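Local structure of putative methylthioribose-1-phosphate isomerase (Pyrococcus horikoshii OT3, 6A34) at residues G161-H166 against G191-L196; L198-P203 against L224-A229. The protein probably catalyses the interconversion of methylthioribose 1-phosphate and methylthioribulose 1-phosphate, a step of the methionine salvage pathway. All blocks are in the same frame, centred on the assembly; numbering follows the deposited sequence.

Contact 1 (G161-H166 against G191-L196); sequences GNILTH and GSLKLL
Ile163 and Leu196, paired in parallel register, turn their side chains to one face of the sheet, where Leu193 joins them; Asn162 and Leu195 occupy the other. On the first face Leu193 comes at Ile163 from about a right angle, its CD1 lying 3.7 Å from CG1 of Ile163. Leu196 reaches the same residue with its own CD1, 4.0 Å from CB of Ile163. Leu196 turns CG away from its own N (chi1 -174°), which carries that methyl across toward strand 161-165, where it also meets CG2 of Thr165. The hydroxyl of Thr165 is engaged elsewhere, bonded to the carbonyl of Ile243.

On the other face the amide of Asn162 lies against aliphatic groups. Its CG stands opposite the carbonyl carbon (chi1 -57°), and from there the amide leans across to the neighbouring strand, setting OD1 of Asn162 3.3 Å from CB of Leu195 and 3.6 Å from CB of Lys194. ND2 of Asn162 bonds a bound hexane-1,6-diol, probably from the crystallisation liquor.

The backbone evidence is a one-residue shift in register: Gly161 pairs with Leu193 but Asn162 with Leu195, a beta bulge at Lys194. Gly161 is gripped at both ends, its N donating to O of Ser192 (3.1 Å) and its O accepting from N of Lys194 (3.0 Å), the latter donor standing above the carbonyl plane. Beyond the bulge, N of Ile163 meets O of Leu195 at 3.0 Å, with 162° at the hydrogen.

Strand 161-165, helix 180-189 and strand 193-199 form a beta-alpha-beta crossover. The helix covers the Ile163 and Leu193 face through Met187, while strand 241-244 continues the sheet beyond strand 161-165.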
loop_
_atom_site.group_PDB
_atom_site.type_symbol
_atom_site.label_atom_id
_atom_site.label_comp_id
_atom_site.label_asym_id
_atom_site.label_seq_id
_atom_site.Cartn_x
_atom_site.Cartn_y
_atom_site.Cartn_z
ATOM N N GLY A 161 6.417 -20.477 -13.168
ATOM C CA GLY A 161 5.206 -20.364 -12.420
ATOM C C GLY A 161 4.872 -18.927 -12.198
ATOM O O GLY A 161 4.963 -18.134 -13.097
ATOM N N ASN A 162 4.582 -18.616 -10.946
ATOM C CA ASN A 162 4.049 -17.385 -10.518
ATOM C C ASN A 162 5.182 -16.604 -9.844
ATOM O O ASN A 162 5.754 -17.038 -8.836
ATOM C CB ASN A 162 2.850 -17.649 -9.602
ATOM C CG ASN A 162 1.766 -18.496 -10.250
ATOM O OD1 ASN A 162 1.649 -18.568 -11.482
ATOM N ND2 ASN A 162 0.950 -19.135 -9.427
ATOM N N ILE A 163 5.498 -15.456 -10.429
ATOM C CA ILE A 163 6.505 -14.534 -9.956
ATOM C C ILE A 163 5.818 -13.274 -9.424
ATOM O O ILE A 163 4.812 -12.863 -9.968
ATOM C CB ILE A 163 7.451 -14.152 -11.103
ATOM C CG1 ILE A 163 7.992 -15.386 -11.828
ATOM C CG2 ILE A 163 8.544 -13.243 -10.567
ATOM C CD1 ILE A 163 8.698 -16.373 -10.916
ATOM N N LEU A 164 6.417 -12.645 -8.411
ATOM C CA LEU A 164 5.890 -11.364 -7.851
ATOM C C LEU A 164 7.008 -10.311 -7.887
ATOM O O LEU A 164 8.171 -10.595 -7.677
ATOM C CB LEU A 164 5.254 -11.691 -6.489
ATOM C CG LEU A 164 5.085 -10.690 -5.338
ATOM C CD1 LEU A 164 5.698 -9.323 -5.517
ATOM C CD2 LEU A 164 3.634 -10.583 -4.895
ATOM N N THR A 165 6.639 -9.095 -8.246
ATOM C CA THR A 165 7.590 -7.997 -8.264
ATOM C C THR A 165 6.924 -6.747 -7.698
ATOM O O THR A 165 5.756 -6.769 -7.248
ATOM C CB THR A 165 8.184 -7.788 -9.664
ATOM O OG1 THR A 165 9.357 -6.968 -9.609
ATOM C CG2 THR A 165 7.201 -7.190 -10.632
ATOM N N HIS A 166 7.748 -5.695 -7.667
ATOM C CA HIS A 166 7.534 -4.496 -6.942
ATOM C C HIS A 166 8.060 -3.330 -7.777
ATOM O O HIS A 166 9.106 -3.434 -8.423
ATOM C CB HIS A 166 8.248 -4.620 -5.591
ATOM C CG HIS A 166 7.783 -3.653 -4.547
ATOM N ND1 HIS A 166 6.630 -3.847 -3.829
ATOM C CD2 HIS A 166 8.318 -2.507 -4.074
ATOM C CE1 HIS A 166 6.470 -2.858 -2.960
ATOM N NE2 HIS A 166 7.488 -2.025 -3.082
ATOM N N GLY A 191 7.646 -19.439 -22.247
ATOM C CA GLY A 191 6.454 -20.137 -21.723
ATOM C C GLY A 191 6.552 -20.457 -20.225
ATOM O O GLY A 191 5.790 -21.255 -19.699
ATOM N N SER A 192 7.488 -19.826 -19.508
ATOM C CA SER A 192 7.738 -20.221 -18.145
ATOM C C SER A 192 7.134 -19.203 -17.158
ATOM O O SER A 192 7.054 -19.474 -15.984
ATOM C CB SER A 192 9.209 -20.524 -17.932
ATOM O OG SER A 192 9.988 -19.353 -17.954
ATOM N N LEU A 193 6.552 -18.111 -17.657
ATOM C CA LEU A 193 5.864 -17.156 -16.802
ATOM C C LEU A 193 4.350 -17.320 -16.892
ATOM O O LEU A 193 3.715 -16.807 -17.834
ATOM C CB LEU A 193 6.266 -15.733 -17.191
ATOM C CG LEU A 193 5.570 -14.646 -16.378
ATOM C CD1 LEU A 193 6.152 -14.595 -14.980
ATOM C CD2 LEU A 193 5.714 -13.299 -17.054
ATOM N N LYS A 194 3.760 -17.967 -15.874
ATOM C CA LYS A 194 2.334 -18.244 -15.879
ATOM C C LYS A 194 1.578 -17.027 -15.369
ATOM O O LYS A 194 0.426 -16.825 -15.728
ATOM C CB LYS A 194 1.969 -19.448 -15.005
ATOM C CG LYS A 194 2.672 -20.736 -15.395
ATOM C CD LYS A 194 2.509 -21.131 -16.881
ATOM C CE LYS A 194 3.602 -22.061 -17.369
ATOM N NZ LYS A 194 3.967 -23.046 -16.319
ATOM N N LEU A 195 2.215 -16.275 -14.469
ATOM C CA LEU A 195 1.540 -15.175 -13.816
ATOM C C LEU A 195 2.600 -14.285 -13.178
ATOM O O LEU A 195 3.512 -14.796 -12.535
ATOM C CB LEU A 195 0.558 -15.711 -12.769
ATOM C CG LEU A 195 -0.104 -14.644 -11.891
ATOM C CD1 LEU A 195 -1.050 -13.773 -12.687
ATOM C CD2 LEU A 195 -0.856 -15.271 -10.714
ATOM N N LEU A 196 2.458 -12.975 -13.395
ATOM C CA LEU A 196 3.246 -11.967 -12.760
ATOM C C LEU A 196 2.358 -11.155 -11.814
ATOM O O LEU A 196 1.578 -10.354 -12.281
ATOM C CB LEU A 196 3.861 -11.051 -13.819
ATOM C CG LEU A 196 4.842 -10.008 -13.277
ATOM C CD1 LEU A 196 5.948 -10.656 -12.469
ATOM C CD2 LEU A 196 5.439 -9.185 -14.410
#

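Contact 2 (L198-P203 against L224-A229); sequences LDETRP and LIADNA
Leu198 and Asp199 run parallel to Leu224 and Ile225, joined by N of Ile225 to O of Leu198 (2.9 Å, 168° at the hydrogen) and N of Glu200 to O of Ile225 (2.9 Å), before both chains leave the sheet. Past the strand ends, the carboxylate of Asp227 takes over from the backbone ladder. Its OD1 accepts from N of Thr201 at 3.0 Å and its OD2 from N of Arg202 at 2.9 Å, each through the syn lone pair. Two successive backbone N-H groups thus hold the two oxygens and fix the turn of the group; CG sits beside the backbone N of Asp227 (chi1 -61°), which brings the carboxylate to the loop that follows Asp199. An asparagine in its place would probably leave one of those two N-H groups facing another donor and weaken the hold on the loop.

Asp199 presents CB to OD1 of Asp227 at 3.3 Å, their carboxylates turned 86° apart. OD2 of Asp199 is hydrogen-bonded to ND1 of His166, while its OD1 lies beside CD1 of Ile225 and has no polar partner in the model. The chain of Glu200, extended beyond CG, passes Ala226 and meets a water that donates to OE2 (2.6 Å) and accepts from N of Asp227. OE2 of Glu200 also forms a salt bridge with NE of Arg202 of the second subunit, whose positive charge may ease the gathering of acids. On the opposite face of the sheet from Asp199, CD1 of Leu224 rests 3.5 Å from O of Leu198.

Strand 193-199, helix 206-217 and strand 222-225 make a beta-alpha-beta unit. The helix packs on Leu198 and Leu224 through Ala212 and Ala208 respectively, strand 161-165 flanks strand 193-199, and the second subunit adjoins the loops.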
loop_
_atom_site.group_PDB
_atom_site.type_symbol
_atom_site.label_atom_id
_atom_site.label_comp_id
_atom_site.label_asym_id
_atom_site.label_seq_id
_atom_site.Cartn_x
_atom_site.Cartn_y
_atom_site.Cartn_z
ATOM N N LEU A 198 1.954 -7.984 -9.549
ATOM C CA LEU A 198 2.479 -6.617 -9.503
ATOM C C LEU A 198 1.927 -5.882 -8.283
ATOM O O LEU A 198 0.725 -5.586 -8.239
ATOM C CB LEU A 198 2.051 -5.859 -10.761
ATOM C CG LEU A 198 2.541 -6.466 -12.064
ATOM C CD1 LEU A 198 1.976 -5.668 -13.252
ATOM C CD2 LEU A 198 4.064 -6.512 -12.088
ATOM N N ASP A 199 2.812 -5.569 -7.327
ATOM C CA ASP A 199 2.494 -4.673 -6.220
ATOM C C ASP A 199 2.283 -3.285 -6.827
ATOM O O ASP A 199 3.125 -2.829 -7.603
ATOM C CB ASP A 199 3.627 -4.606 -5.197
ATOM C CG ASP A 199 3.896 -5.878 -4.402
ATOM O OD1 ASP A 199 3.048 -6.778 -4.395
ATOM O OD2 ASP A 199 4.971 -5.943 -3.771
ATOM N N GLU A 200 1.193 -2.604 -6.456
ATOM C CA GLU A 200 0.912 -1.280 -7.014
ATOM C C GLU A 200 2.043 -0.299 -6.679
ATOM O O GLU A 200 2.328 0.599 -7.492
ATOM C CB GLU A 200 -0.467 -0.781 -6.579
ATOM C CG GLU A 200 -0.685 -0.609 -5.079
ATOM C CD GLU A 200 -2.053 0.003 -4.769
ATOM O OE1 GLU A 200 -2.794 0.230 -5.749
ATOM O OE2 GLU A 200 -2.374 0.287 -3.562
ATOM N N THR A 201 2.624 -0.451 -5.470
ATOM C CA THR A 201 3.808 0.267 -4.963
ATOM C C THR A 201 3.522 1.740 -4.630
ATOM O O THR A 201 4.028 2.684 -5.279
ATOM C CB THR A 201 4.994 0.141 -5.926
ATOM O OG1 THR A 201 5.048 -1.196 -6.428
ATOM C CG2 THR A 201 6.306 0.447 -5.235
ATOM N N ARG A 202 2.736 1.931 -3.572
ATOM C CA ARG A 202 2.527 3.217 -2.954
ATOM C C ARG A 202 3.852 3.678 -2.351
ATOM O O ARG A 202 4.686 2.845 -2.012
ATOM C CB ARG A 202 1.454 3.136 -1.856
ATOM C CG ARG A 202 0.018 3.247 -2.354
ATOM C CD ARG A 202 -0.368 4.646 -2.811
ATOM N NE ARG A 202 -0.503 5.577 -1.707
ATOM C CZ ARG A 202 -0.628 6.887 -1.844
ATOM N NH1 ARG A 202 -0.453 7.450 -3.033
ATOM N NH2 ARG A 202 -0.918 7.612 -0.776
ATOM N N PRO A 203 4.037 4.995 -2.216
ATOM C CA PRO A 203 3.055 6.005 -2.584
ATOM C C PRO A 203 3.013 6.415 -4.066
ATOM O O PRO A 203 2.001 6.957 -4.521
ATOM C CB PRO A 203 3.464 7.258 -1.799
ATOM C CG PRO A 203 4.901 7.013 -1.394
ATOM C CD PRO A 203 4.957 5.519 -1.205
ATOM N N LEU A 224 -2.703 -7.156 -10.700
ATOM C CA LEU A 224 -2.297 -5.967 -9.933
ATOM C C LEU A 224 -2.913 -6.077 -8.538
ATOM O O LEU A 224 -4.066 -6.440 -8.443
ATOM C CB LEU A 224 -2.795 -4.726 -10.673
ATOM C CG LEU A 224 -2.565 -3.398 -9.971
ATOM C CD1 LEU A 224 -1.073 -3.108 -9.848
ATOM C CD2 LEU A 224 -3.254 -2.280 -10.749
ATOM N N ILE A 225 -2.103 -5.908 -7.480
ATOM C CA ILE A 225 -2.586 -6.011 -6.085
ATOM C C ILE A 225 -2.120 -4.814 -5.250
ATOM O O ILE A 225 -1.075 -4.177 -5.524
ATOM C CB ILE A 225 -2.092 -7.296 -5.402
ATOM C CG1 ILE A 225 -0.565 -7.383 -5.423
ATOM C CG2 ILE A 225 -2.752 -8.560 -5.960
ATOM C CD1 ILE A 225 -0.072 -8.503 -4.575
ATOM N N ALA A 226 -2.859 -4.572 -4.162
ATOM C CA ALA A 226 -2.434 -3.625 -3.135
ATOM C C ALA A 226 -1.219 -4.235 -2.431
ATOM O O ALA A 226 -1.122 -5.440 -2.286
ATOM C CB ALA A 226 -3.556 -3.324 -2.157
ATOM N N ASP A 227 -0.302 -3.377 -1.998
ATOM C CA ASP A 227 0.950 -3.790 -1.319
ATOM C C ASP A 227 0.652 -4.690 -0.122
ATOM O O ASP A 227 1.366 -5.642 0.143
ATOM C CB ASP A 227 1.712 -2.538 -0.920
ATOM C CG ASP A 227 2.090 -1.700 -2.129
ATOM O OD1 ASP A 227 2.556 -2.315 -3.128
ATOM O OD2 ASP A 227 1.918 -0.438 -2.069
ATOM N N ASN A 228 -0.398 -4.322 0.615
ATOM C CA ASN A 228 -0.941 -5.059 1.727
ATOM C C ASN A 228 -1.171 -6.522 1.362
ATOM O O ASN A 228 -1.166 -7.377 2.226
ATOM C CB ASN A 228 -2.287 -4.472 2.201
ATOM C CG ASN A 228 -2.114 -3.341 3.187
ATOM O OD1 ASN A 228 -1.121 -3.306 3.933
ATOM N ND2 ASN A 228 -3.070 -2.432 3.211
ATOM N N ALA A 229 -1.464 -6.816 0.104
ATOM C CA ALA A 229 -1.876 -8.175 -0.199
ATOM C C ALA A 229 -0.684 -9.067 -0.551
ATOM O O ALA A 229 -0.870 -10.260 -0.847
ATOM C CB ALA A 229 -2.867 -8.147 -1.358
HETATM O O HOH W 1 -0.707 -0.608 -1.788
#

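How the contacts relate
Contacts 1 and 2 follow in series along the chain, their centres 15 Å apart, and share strand 193-199. This strand lies between 161-165 and 222-225 in the mainly parallel sheet, so the contacts join the strands of two successive beta-alpha-beta units of a Rossmann-like domain. Contact 1 ties the early part of the strand to one neighbour; contact 2 ties its end to the other. They meet directly where ND1 of His166 lies 2.7 Å from OD2 of Asp199. At this end of the sheet, Thr201 lies near Cys167 and Lys258, predicted catalytic and substrate-binding residues, so the junction borders the probable active site. The dimer interface is here too: Asn228 of the second subunit packs on His166.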